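Local coordinates for protein DyP-type peroxidase (Thermobifida cellulosilytica, PDB 4GS1) that is a haem-dependent DyP-type peroxidase that probably oxidises dyes and other bulky substrates at the expense of hydrogen peroxide, at residues G72-L77 with D385-Q390; M106-I111 with F377-A382; M203-G208 with R268-G273; R264-H269 with D301-L306. All blocks are in the same frame, centred on the assembly; numbering follows the deposited sequence.

In the fold
The four contacts form two pairs on opposite sides of the chain's centre. Contacts 1 and 2 touch, with centres about 10 Å apart. Helix 66-90 of contact 1 packs on strand 106-111 of contact 2. Contact 2 joins the edge strands of two antiparallel four-stranded sheets, consistent with the paired ferredoxin-like halves of DyP-type peroxidases. Contacts 3 and 4, centres about 11 Å apart, share Arg268 and His269 and both touch the haem. They are nested inside the loop closed by contact 2, whose centre lies about 31 Å from that of contact 3. Contact 2 joins the halves, contact 1 packs the C-terminal tail beside it, and contacts 3 and 4 form part of the haem site.

Contact 1: residues G72-L77 with D385-Q390; sequences GAATAL and DRYPGQ
Leu77 of helix 66-90 runs past Tyr387, with their CA atoms 6.7 Å apart, where the chain makes a type II turn from Tyr387 to Gln390 and enters helix 390-393. The phenol does most of the touching. Its CD2 lies 3.6 Å from Leu77 CB, which meets the ring obliquely. Farther along, Tyr387 OH sits 3.6 Å from Ala74 CB, one helical turn back. Tyr387 CG stands between the backbone N and the carbonyl carbon (chi1 62°), which turns the ring back over its own turn. Gln390 CB then lies over the centre of one ring face. The Gln390 side chain also reaches back, and its OE1 accepts the Tyr387 N-H at 3.0 Å in the carbonyl plane. Both methyls of Leu77, CD1 and CD2, lie 3.8 Å from Pro388 O. Gly389 has a positive phi of 94°, and no side chain intervenes between its CA and Leu77 CD1. An alanine in place of Tyr387 would probably open a gap beside Leu77 and Ala74 and leave Gln390 CB without the ring it covers. Val393 of helix 390-393 touches Ala74, Leu77 and Tyr387 and extends the apolar patch. No hydrogen bond crosses between the segments, and Pro388 O is buried without a polar partner. The C-terminal turn is therefore held on the helix by shape and apolar packing.

Contact 2: residues M106-I111 with F377-A382; sequences MVTIGI and FAVPAA
Ile111 and Ala378 exchange two backbone hydrogen bonds. Ile111 N gives to Ala378 O, and Ala378 N gives to Ile111 O, both at 2.8 Å. The second is the straighter, with an angle of 164° at the hydrogen against 145° for the first. They make an antiparallel hydrogen-bonded pair, the single bridge between these strands. The strands diverge from it, as their directions differ by 128°. Two weaker contacts flank the bridge. Gly110 CA makes a bent CA-H...O contact of 3.3 Å with Ala378 O, and Phe377 CA a similar one with Ile111 O. With no side chain at Gly110, Val379 CG2 can settle 4.1 Å from its CA.

Packing spreads from there. Val379 CG1, anti to the backbone N, extends to Thr108 CG2 at 3.7 Å. The two side chains cross at about a right angle. Thr108 OG1 is engaged elsewhere, by Pro41 O and Gln152 OE1. The Phe377 ring turns its edge to Ile111, with CD1 3.8 Å from Ile111 C. Ile111 CD1 makes a loose contact with Pro380 CG at 4.4 Å. Gln40 ties the two segments as well, through Ile109 N and Pro380 O.

Strands 106-111 and 369-379 are each outermost in their own four-stranded sheet. The bridge therefore joins the N-terminal and C-terminal halves edge to edge. Two main-chain bonds set the register, and methyl groups and a phenyl edge fill the buried seam around them.

Contact 3: residues M203-G208 with R268-G273; sequences MGQIDG and RHLDTG. With HEM (protoporphyrin IX containing Fe), chain F.
Ile206 and Leu270 are linked through a water, which accepts from Ile206 N at 2.7 Å and donates to Leu270 O at 2.9 Å. Arg200 also binds Gly204 O and Leu270 O, so it spans both segments. Within 268-273, Arg268 NH1 reaches Gly273 O at 2.8 Å, in the guanidinium plane and nearly along the C=O axis. The same NH1 also binds Glu281 O, and this holds the arginine chain beside the haem propionate arm, with CD 3.8 Å from HEM CAA.

Residues 204-208 read Gly-Gln-Ile-Asp-Gly, the GXXDG signature of DyP-type peroxidases. Its last glycine binds the cofactor: Gly208 N donates to propionate HEM O2A at 2.7 Å. Asp207 lies over the haem on the side opposite His303, with OD2 hydrogen-bonded to Asn201. Asn201 also binds Gln205 OE1.

Apolar contacts complete the set. Leu270 CD2 rests against both the Gly204 carbonyl and the chain of Gln205, touching Gln205 CG at 3.8 Å. Gln205 CB in turn meets the methyl HEM CMA at 3.5 Å. Ile206 extends CD1 to Gly273 CA, 3.7 Å away. This methyl occupies the place a side chain at Gly273 would need, and the positive phi there also suits glycine.

Contact 4: residues R264-H269 with D301-L306; sequences RVIGRH and DAHVRL. With HEM (protoporphyrin IX containing Fe), chain F.
Ile266 and His303 bring their CA atoms to 4.7 Å where the end of helix 259-266 meets the start of helix 303-307. His303 N gives to Val265 O at 3.0 Å, and Val304 N gives to Ile266 O at 2.9 Å. Both bonds are nearly straight, with angles of 171° and 172° at the hydrogen. Carbonyls from the last turn of one helix thus pair with N-H groups from the first turn of the next. Gly267 leaves the first helix with a positive phi, and Ala302 is the N-cap residue of the second. A water bridges Arg264 O and Asp301 OD1 at the outer end.

His303 NE2 binds the haem iron at 2.2 Å. Its CG lies anti to the backbone N (chi1 -175°), which carries the imidazole out from the helix start to the metal. Asp363 OD2 holds ND1 and probably fixes the ring's rotation. Ile266 runs alongside His303, with CD1 4.0 Å from His303 CB. Its other branch, CG2, meets both Val304 CG1 and the methyl HEM CMA at 3.9 Å. Val304 CG1 continues to HEM CAA and also faces the edge of the Arg268 guanidinium. An alanine at Ile266 would probably open a gap between Val304, the haem methyl and the base of the iron ligand.

Leu358 of helix 351-360 packs on His303 and Leu306, while Gln205 of the loop before helix 217-223 touches Ile266. The helix junction therefore lies against the haem, between that loop and helix 351-360.

Contact 1: residues G72-L77 with D385-Q390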
# COMPACT_ATOMS: atom_id res chain seq x y z
N GLY B 72 10.88 -26.19 -16.05
CA GLY B 72 10.33 -25.33 -15.01
C GLY B 72 9.86 -23.99 -15.55
O GLY B 72 8.79 -23.49 -15.19
N ALA B 73 10.68 -23.39 -16.40
CA ALA B 73 10.33 -22.13 -17.05
C ALA B 73 9.04 -22.28 -17.86
O ALA B 73 8.14 -21.44 -17.76
CB ALA B 73 11.46 -21.67 -17.94
N ALA B 74 8.96 -23.34 -18.66
CA ALA B 74 7.76 -23.61 -19.45
C ALA B 74 6.52 -23.69 -18.57
O ALA B 74 5.50 -23.08 -18.88
CB ALA B 74 7.92 -24.90 -20.23
N THR B 75 6.63 -24.43 -17.47
CA THR B 75 5.52 -24.60 -16.54
C THR B 75 5.04 -23.27 -15.97
O THR B 75 3.84 -22.97 -15.97
CB THR B 75 5.91 -25.52 -15.36
OG1 THR B 75 6.14 -26.84 -15.85
CG2 THR B 75 4.82 -25.55 -14.32
N ALA B 76 5.98 -22.47 -15.48
CA ALA B 76 5.63 -21.20 -14.85
C ALA B 76 5.03 -20.23 -15.86
O ALA B 76 3.97 -19.63 -15.61
CB ALA B 76 6.85 -20.58 -14.18
N LEU B 77 5.71 -20.05 -16.98
CA LEU B 77 5.26 -19.08 -17.99
C LEU B 77 3.88 -19.43 -18.57
O LEU B 77 3.04 -18.54 -18.74
CB LEU B 77 6.31 -18.94 -19.10
CG LEU B 77 7.64 -18.29 -18.69
CD1 LEU B 77 8.70 -18.53 -19.75
CD2 LEU B 77 7.49 -16.79 -18.47
N ASP B 385 -2.14 -17.96 -29.93
CA ASP B 385 -2.31 -19.12 -29.05
C ASP B 385 -0.99 -19.58 -28.43
O ASP B 385 -0.69 -20.77 -28.40
CB ASP B 385 -2.97 -20.27 -29.82
CG ASP B 385 -4.36 -19.91 -30.31
OD1 ASP B 385 -5.11 -19.29 -29.53
OD2 ASP B 385 -4.69 -20.25 -31.47
N ARG B 386 -0.22 -18.62 -27.92
CA ARG B 386 1.06 -18.92 -27.29
C ARG B 386 1.25 -18.10 -26.02
O ARG B 386 0.59 -17.08 -25.84
CB ARG B 386 2.21 -18.63 -28.28
CG ARG B 386 2.06 -19.35 -29.62
CD ARG B 386 3.18 -19.00 -30.58
NE ARG B 386 4.47 -19.51 -30.14
CZ ARG B 386 4.82 -20.80 -30.20
NH1 ARG B 386 3.96 -21.70 -30.64
NH2 ARG B 386 6.02 -21.18 -29.79
N TYR B 387 2.14 -18.55 -25.15
CA TYR B 387 2.46 -17.81 -23.93
C TYR B 387 3.77 -17.03 -24.11
O TYR B 387 4.61 -17.41 -24.93
CB TYR B 387 2.52 -18.76 -22.71
CG TYR B 387 3.57 -19.86 -22.76
CD1 TYR B 387 3.23 -21.16 -23.14
CD2 TYR B 387 4.88 -19.60 -22.39
CE1 TYR B 387 4.19 -22.16 -23.16
CE2 TYR B 387 5.84 -20.59 -22.41
CZ TYR B 387 5.49 -21.87 -22.80
OH TYR B 387 6.47 -22.84 -22.81
N PRO B 388 3.94 -15.92 -23.36
CA PRO B 388 5.17 -15.14 -23.50
C PRO B 388 6.39 -15.97 -23.16
O PRO B 388 6.44 -16.56 -22.08
CB PRO B 388 4.99 -14.01 -22.48
CG PRO B 388 3.51 -13.83 -22.40
CD PRO B 388 2.94 -15.23 -22.52
N GLY B 389 7.35 -16.04 -24.07
CA GLY B 389 8.56 -16.81 -23.86
C GLY B 389 8.48 -18.22 -24.43
O GLY B 389 9.43 -19.00 -24.32
N GLN B 390 7.35 -18.58 -25.03
CA GLN B 390 7.20 -19.93 -25.59
C GLN B 390 8.20 -20.16 -26.73
O GLN B 390 8.73 -21.27 -26.88
CB GLN B 390 5.76 -20.19 -26.04
CG GLN B 390 5.48 -21.64 -26.47
CD GLN B 390 4.00 -21.96 -26.62
OE1 GLN B 390 3.14 -21.12 -26.37
NE2 GLN B 390 3.70 -23.20 -27.02

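Contact 2: residues M106-I111 with F377-A382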
# COMPACT_ATOMS: atom_id res chain seq x y z
N MET B 106 -4.54 -5.90 -14.97
CA MET B 106 -3.62 -6.27 -16.05
C MET B 106 -2.40 -7.00 -15.51
O MET B 106 -1.90 -6.67 -14.43
CB MET B 106 -3.20 -5.03 -16.84
CG MET B 106 -2.72 -3.86 -15.98
SD MET B 106 -2.20 -2.41 -16.97
CE MET B 106 -3.74 -1.89 -17.69
N VAL B 107 -1.92 -7.98 -16.28
CA VAL B 107 -0.79 -8.82 -15.90
C VAL B 107 0.28 -8.80 -17.00
O VAL B 107 -0.02 -9.03 -18.17
CB VAL B 107 -1.24 -10.30 -15.67
CG1 VAL B 107 -0.05 -11.15 -15.22
CG2 VAL B 107 -2.35 -10.36 -14.63
N THR B 108 1.52 -8.50 -16.60
CA THR B 108 2.68 -8.50 -17.50
C THR B 108 3.65 -9.59 -17.07
O THR B 108 3.93 -9.75 -15.88
CB THR B 108 3.45 -7.17 -17.40
OG1 THR B 108 2.53 -6.08 -17.34
CG2 THR B 108 4.40 -7.00 -18.59
N ILE B 109 4.19 -10.34 -18.04
CA ILE B 109 5.09 -11.45 -17.73
C ILE B 109 6.48 -11.22 -18.32
O ILE B 109 6.63 -10.96 -19.52
CB ILE B 109 4.52 -12.80 -18.28
CG1 ILE B 109 3.13 -13.09 -17.70
CG2 ILE B 109 5.47 -13.93 -17.98
CD1 ILE B 109 2.42 -14.27 -18.39
N GLY B 110 7.52 -11.31 -17.49
CA GLY B 110 8.87 -11.04 -17.97
C GLY B 110 9.89 -12.09 -17.59
O GLY B 110 9.65 -12.93 -16.71
N ILE B 111 11.05 -12.01 -18.25
CA ILE B 111 12.08 -13.04 -18.17
C ILE B 111 13.44 -12.40 -17.93
O ILE B 111 13.81 -11.44 -18.60
CB ILE B 111 12.11 -13.83 -19.50
CG1 ILE B 111 10.86 -14.69 -19.63
CG2 ILE B 111 13.38 -14.68 -19.62
CD1 ILE B 111 10.61 -15.20 -21.05
N PHE B 377 14.38 -6.97 -17.12
CA PHE B 377 13.56 -8.07 -17.61
C PHE B 377 13.18 -7.89 -19.06
O PHE B 377 12.86 -6.78 -19.50
CB PHE B 377 12.27 -8.20 -16.79
CG PHE B 377 12.50 -8.63 -15.37
CD1 PHE B 377 12.86 -9.93 -15.08
CD2 PHE B 377 12.35 -7.73 -14.33
CE1 PHE B 377 13.08 -10.33 -13.76
CE2 PHE B 377 12.57 -8.13 -13.01
CZ PHE B 377 12.93 -9.43 -12.73
N ALA B 378 13.24 -8.99 -19.80
CA ALA B 378 12.77 -9.03 -21.18
C ALA B 378 11.29 -9.39 -21.17
O ALA B 378 10.86 -10.35 -20.52
CB ALA B 378 13.56 -10.08 -21.98
N VAL B 379 10.49 -8.59 -21.87
CA VAL B 379 9.04 -8.79 -21.87
C VAL B 379 8.59 -9.04 -23.31
O VAL B 379 8.39 -8.11 -24.09
CB VAL B 379 8.32 -7.58 -21.26
CG1 VAL B 379 6.81 -7.75 -21.35
CG2 VAL B 379 8.74 -7.40 -19.80
N PRO B 380 8.44 -10.31 -23.67
CA PRO B 380 8.18 -10.62 -25.08
C PRO B 380 6.74 -10.38 -25.53
O PRO B 380 5.84 -10.27 -24.71
CB PRO B 380 8.55 -12.11 -25.20
CG PRO B 380 8.41 -12.66 -23.82
CD PRO B 380 8.69 -11.52 -22.86
N ALA B 381 6.55 -10.28 -26.84
CA ALA B 381 5.22 -10.30 -27.43
C ALA B 381 4.89 -11.74 -27.81
O ALA B 381 5.71 -12.42 -28.44
CB ALA B 381 5.18 -9.42 -28.66
N ALA B 382 3.71 -12.21 -27.44
CA ALA B 382 3.29 -13.57 -27.81
C ALA B 382 2.15 -13.51 -28.82
O ALA B 382 1.25 -12.68 -28.69
CB ALA B 382 2.87 -14.35 -26.57

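Contact 3: residues M203-G208 with R268-G273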
# COMPACT_ATOMS: atom_id res chain seq x y z
N MET B 203 7.94 13.55 -3.86
CA MET B 203 8.67 14.82 -3.71
C MET B 203 7.79 15.98 -4.16
O MET B 203 8.21 17.15 -4.08
CB MET B 203 9.96 14.80 -4.52
CG MET B 203 11.14 14.19 -3.79
SD MET B 203 12.56 14.00 -4.88
CE MET B 203 13.84 13.63 -3.68
N GLY B 204 6.59 15.67 -4.63
CA GLY B 204 5.65 16.69 -5.06
C GLY B 204 5.68 17.00 -6.54
O GLY B 204 4.88 17.81 -7.03
N GLN B 205 6.59 16.37 -7.28
CA GLN B 205 6.80 16.71 -8.68
C GLN B 205 5.86 16.00 -9.63
O GLN B 205 5.61 14.81 -9.50
CB GLN B 205 8.24 16.34 -9.07
CG GLN B 205 9.28 17.00 -8.17
CD GLN B 205 10.50 16.13 -7.92
OE1 GLN B 205 10.53 14.96 -8.29
NE2 GLN B 205 11.51 16.71 -7.28
N ILE B 206 5.36 16.72 -10.63
CA ILE B 206 4.71 16.08 -11.76
C ILE B 206 5.75 15.18 -12.44
O ILE B 206 6.88 15.61 -12.68
CB ILE B 206 4.18 17.15 -12.74
CG1 ILE B 206 2.99 17.89 -12.10
CG2 ILE B 206 3.75 16.53 -14.05
CD1 ILE B 206 2.62 19.17 -12.82
N ASP B 207 5.40 13.94 -12.72
CA ASP B 207 6.40 12.95 -13.11
C ASP B 207 5.85 12.14 -14.28
O ASP B 207 4.93 11.34 -14.09
CB ASP B 207 6.72 12.06 -11.89
CG ASP B 207 8.00 11.25 -12.04
OD1 ASP B 207 8.40 10.97 -13.19
OD2 ASP B 207 8.60 10.88 -10.99
N GLY B 208 6.39 12.37 -15.48
CA GLY B 208 5.94 11.67 -16.67
C GLY B 208 5.79 12.54 -17.92
O GLY B 208 5.59 12.03 -19.02
N ARG B 268 12.26 22.20 -13.36
CA ARG B 268 10.87 22.54 -13.65
C ARG B 268 10.18 23.08 -12.41
O ARG B 268 10.58 22.77 -11.30
CB ARG B 268 10.10 21.30 -14.13
CG ARG B 268 10.45 20.84 -15.56
CD ARG B 268 9.66 19.57 -15.87
NE ARG B 268 9.84 19.05 -17.24
CZ ARG B 268 9.08 19.39 -18.27
NH1 ARG B 268 8.09 20.27 -18.12
NH2 ARG B 268 9.29 18.84 -19.46
N HIS B 269 9.15 23.91 -12.62
CA HIS B 269 8.32 24.43 -11.54
C HIS B 269 7.52 23.34 -10.85
O HIS B 269 7.01 22.42 -11.51
CB HIS B 269 7.33 25.46 -12.10
CG HIS B 269 7.98 26.71 -12.59
ND1 HIS B 269 8.27 27.77 -11.76
CD2 HIS B 269 8.41 27.08 -13.83
CE1 HIS B 269 8.84 28.74 -12.45
NE2 HIS B 269 8.93 28.35 -13.71
N LEU B 270 7.37 23.44 -9.53
CA LEU B 270 6.62 22.44 -8.77
C LEU B 270 5.11 22.58 -8.97
O LEU B 270 4.41 21.57 -9.14
CB LEU B 270 6.97 22.52 -7.28
CG LEU B 270 8.06 21.58 -6.74
CD1 LEU B 270 8.42 21.94 -5.30
CD2 LEU B 270 7.62 20.12 -6.83
N ASP B 271 4.61 23.81 -8.98
CA ASP B 271 3.17 24.01 -9.11
C ASP B 271 2.60 23.65 -10.49
O ASP B 271 1.64 22.88 -10.59
CB ASP B 271 2.75 25.44 -8.68
CG ASP B 271 3.49 26.54 -9.44
OD1 ASP B 271 4.49 26.29 -10.14
OD2 ASP B 271 3.06 27.71 -9.30
N THR B 272 3.20 24.18 -11.54
CA THR B 272 2.67 24.01 -12.89
C THR B 272 3.34 22.88 -13.65
O THR B 272 2.81 22.40 -14.66
CB THR B 272 2.89 25.27 -13.72
OG1 THR B 272 4.29 25.52 -13.84
CG2 THR B 272 2.21 26.48 -13.08
N GLY B 273 4.53 22.48 -13.22
CA GLY B 273 5.29 21.50 -13.97
C GLY B 273 6.00 22.07 -15.19
O GLY B 273 6.65 21.33 -15.94
CHA HEM F . 12.32 13.71 -16.06
CHB HEM F . 11.86 12.88 -11.31
CHC HEM F . 14.95 9.15 -11.61
CHD HEM F . 15.10 9.69 -16.44
C1A HEM F . 11.95 13.81 -14.75
C2A HEM F . 11.09 14.84 -14.21
C3A HEM F . 10.97 14.61 -12.90
C4A HEM F . 11.74 13.43 -12.57
CMA HEM F . 10.15 15.44 -11.88
CAA HEM F . 10.46 15.99 -15.05
CBA HEM F . 9.05 15.63 -15.54
CGA HEM F . 9.06 14.58 -16.61
O1A HEM F . 9.40 14.91 -17.79
O2A HEM F . 8.71 13.41 -16.31
C1B HEM F . 12.66 11.82 -10.98
C2B HEM F . 12.87 11.32 -9.64
C3B HEM F . 13.74 10.30 -9.71
C4B HEM F . 14.09 10.10 -11.10
CMB HEM F . 12.21 11.95 -8.39
CAB HEM F . 14.29 9.40 -8.57
CBB HEM F . 13.65 9.23 -7.40
C1C HEM F . 15.26 8.98 -12.95
C2C HEM F . 16.16 7.97 -13.50
C3C HEM F . 16.18 8.12 -14.84
C4C HEM F . 15.32 9.23 -15.16
CMC HEM F . 16.89 6.91 -12.66
CAC HEM F . 16.96 7.34 -15.94
CBC HEM F . 18.06 6.61 -15.73
C1D HEM F . 14.35 10.80 -16.76
C2D HEM F . 14.12 11.25 -18.12
C3D HEM F . 13.27 12.50 -18.00
C4D HEM F . 13.05 12.68 -16.58
CMD HEM F . 14.63 10.61 -19.43
CAD HEM F . 12.75 13.36 -19.16
CBD HEM F . 13.85 14.30 -19.63
CGD HEM F . 13.30 15.10 -20.80
O1D HEM F . 12.80 16.24 -20.58
O2D HEM F . 13.34 14.59 -21.95
NA HEM F . 12.34 12.96 -13.73
NB HEM F . 13.42 11.06 -11.85
NC HEM F . 14.78 9.75 -13.99
ND HEM F . 13.70 11.67 -15.88
FE HEM F . 13.64 11.42 -13.87
O HOH W 1 5.70 19.39 -10.64

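Contact 4: residues R264-H269 with D301-L306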
# COMPACT_ATOMS: atom_id res chain seq x y z
N ARG B 264 15.03 23.99 -8.78
CA ARG B 264 16.32 24.01 -9.47
C ARG B 264 17.00 22.64 -9.50
O ARG B 264 17.81 22.36 -10.40
CB ARG B 264 17.25 25.06 -8.88
CG ARG B 264 16.89 26.48 -9.25
CD ARG B 264 17.68 27.50 -8.45
NE ARG B 264 17.01 28.80 -8.48
CZ ARG B 264 16.55 29.44 -7.41
NH1 ARG B 264 16.72 28.95 -6.19
NH2 ARG B 264 15.95 30.60 -7.58
N VAL B 265 16.68 21.77 -8.54
CA VAL B 265 17.21 20.40 -8.59
C VAL B 265 16.72 19.67 -9.85
O VAL B 265 17.48 18.95 -10.50
CB VAL B 265 16.83 19.60 -7.31
CG1 VAL B 265 17.13 18.11 -7.49
CG2 VAL B 265 17.59 20.14 -6.11
N ILE B 266 15.45 19.89 -10.19
CA ILE B 266 14.83 19.21 -11.33
C ILE B 266 14.97 19.99 -12.63
O ILE B 266 15.32 19.43 -13.67
CB ILE B 266 13.32 18.98 -11.08
CG1 ILE B 266 13.12 18.00 -9.91
CG2 ILE B 266 12.62 18.45 -12.33
CD1 ILE B 266 13.73 16.61 -10.16
N GLY B 267 14.70 21.30 -12.56
CA GLY B 267 14.67 22.14 -13.75
C GLY B 267 13.26 22.49 -14.19
O GLY B 267 13.08 23.03 -15.28
N ARG B 268 12.26 22.20 -13.36
CA ARG B 268 10.87 22.54 -13.65
C ARG B 268 10.18 23.08 -12.41
O ARG B 268 10.58 22.77 -11.30
CB ARG B 268 10.10 21.30 -14.13
CG ARG B 268 10.45 20.84 -15.56
CD ARG B 268 9.66 19.57 -15.87
NE ARG B 268 9.84 19.05 -17.24
CZ ARG B 268 9.08 19.39 -18.27
NH1 ARG B 268 8.09 20.27 -18.12
NH2 ARG B 268 9.29 18.84 -19.46
N HIS B 269 9.15 23.91 -12.62
CA HIS B 269 8.32 24.43 -11.54
C HIS B 269 7.52 23.34 -10.85
O HIS B 269 7.01 22.42 -11.51
CB HIS B 269 7.33 25.46 -12.10
CG HIS B 269 7.98 26.71 -12.59
ND1 HIS B 269 8.27 27.77 -11.76
CD2 HIS B 269 8.41 27.08 -13.83
CE1 HIS B 269 8.84 28.74 -12.45
NE2 HIS B 269 8.93 28.35 -13.71
N ASP B 301 23.49 21.23 -13.43
CA ASP B 301 23.30 19.93 -12.80
C ASP B 301 21.83 19.58 -12.60
O ASP B 301 21.52 18.67 -11.84
CB ASP B 301 24.07 19.85 -11.47
CG ASP B 301 23.59 20.87 -10.45
OD1 ASP B 301 22.78 21.75 -10.81
OD2 ASP B 301 24.01 20.79 -9.27
N ALA B 302 20.93 20.27 -13.29
CA ALA B 302 19.50 19.95 -13.16
C ALA B 302 19.18 18.60 -13.78
O ALA B 302 19.69 18.26 -14.85
CB ALA B 302 18.65 21.03 -13.81
N HIS B 303 18.31 17.85 -13.11
CA HIS B 303 17.90 16.52 -13.57
C HIS B 303 17.45 16.50 -15.03
O HIS B 303 17.93 15.67 -15.82
CB HIS B 303 16.80 15.98 -12.65
CG HIS B 303 16.39 14.57 -12.96
ND1 HIS B 303 17.21 13.49 -12.70
CD2 HIS B 303 15.25 14.07 -13.49
CE1 HIS B 303 16.58 12.38 -13.05
NE2 HIS B 303 15.40 12.71 -13.53
N VAL B 304 16.53 17.39 -15.42
CA VAL B 304 16.02 17.32 -16.79
C VAL B 304 17.04 17.76 -17.83
O VAL B 304 16.93 17.36 -18.99
CB VAL B 304 14.68 18.06 -17.01
CG1 VAL B 304 13.64 17.60 -15.98
CG2 VAL B 304 14.87 19.58 -16.96
N ARG B 305 18.04 18.54 -17.43
CA ARG B 305 19.12 18.88 -18.35
C ARG B 305 19.95 17.64 -18.66
O ARG B 305 20.27 17.37 -19.83
CB ARG B 305 20.02 20.00 -17.78
CG ARG B 305 21.23 20.30 -18.67
CD ARG B 305 22.11 21.41 -18.10
NE ARG B 305 21.43 22.71 -18.10
CZ ARG B 305 21.30 23.49 -19.17
NH1 ARG B 305 20.68 24.66 -19.06
NH2 ARG B 305 21.80 23.11 -20.34
N LEU B 306 20.29 16.88 -17.63
CA LEU B 306 21.17 15.74 -17.85
C LEU B 306 20.45 14.55 -18.44
O LEU B 306 21.06 13.73 -19.12
CB LEU B 306 21.88 15.35 -16.54
CG LEU B 306 22.76 16.43 -15.91
CD1 LEU B 306 23.36 15.88 -14.63
CD2 LEU B 306 23.86 16.86 -16.88
CHA HEM F . 12.32 13.71 -16.06
CHB HEM F . 11.86 12.88 -11.31
CHC HEM F . 14.95 9.15 -11.61
CHD HEM F . 15.10 9.69 -16.44
C1A HEM F . 11.95 13.81 -14.75
C2A HEM F . 11.09 14.84 -14.21
C3A HEM F . 10.97 14.61 -12.90
C4A HEM F . 11.74 13.43 -12.57
CMA HEM F . 10.15 15.44 -11.88
CAA HEM F . 10.46 15.99 -15.05
CBA HEM F . 9.05 15.63 -15.54
CGA HEM F . 9.06 14.58 -16.61
O1A HEM F . 9.40 14.91 -17.79
O2A HEM F . 8.71 13.41 -16.31
C1B HEM F . 12.66 11.82 -10.98
C2B HEM F . 12.87 11.32 -9.64
C3B HEM F . 13.74 10.30 -9.71
C4B HEM F . 14.09 10.10 -11.10
CMB HEM F . 12.21 11.95 -8.39
CAB HEM F . 14.29 9.40 -8.57
CBB HEM F . 13.65 9.23 -7.40
C1C HEM F . 15.26 8.98 -12.95
C2C HEM F . 16.16 7.97 -13.50
C3C HEM F . 16.18 8.12 -14.84
C4C HEM F . 15.32 9.23 -15.16
CMC HEM F . 16.89 6.91 -12.66
CAC HEM F . 16.96 7.34 -15.94
CBC HEM F . 18.06 6.61 -15.73
C1D HEM F . 14.35 10.80 -16.76
C2D HEM F . 14.12 11.25 -18.12
C3D HEM F . 13.27 12.50 -18.00
C4D HEM F . 13.05 12.68 -16.58
CMD HEM F . 14.63 10.61 -19.43
CAD HEM F . 12.75 13.36 -19.16
CBD HEM F . 13.85 14.30 -19.63
CGD HEM F . 13.30 15.10 -20.80
O1D HEM F . 12.80 16.24 -20.58
O2D HEM F . 13.34 14.59 -21.95
NA HEM F . 12.34 12.96 -13.73
NB HEM F . 13.42 11.06 -11.85
NC HEM F . 14.78 9.75 -13.99
ND HEM F . 13.70 11.67 -15.88
FE HEM F . 13.64 11.42 -13.87
O HOH W 2 20.39 22.21 -9.31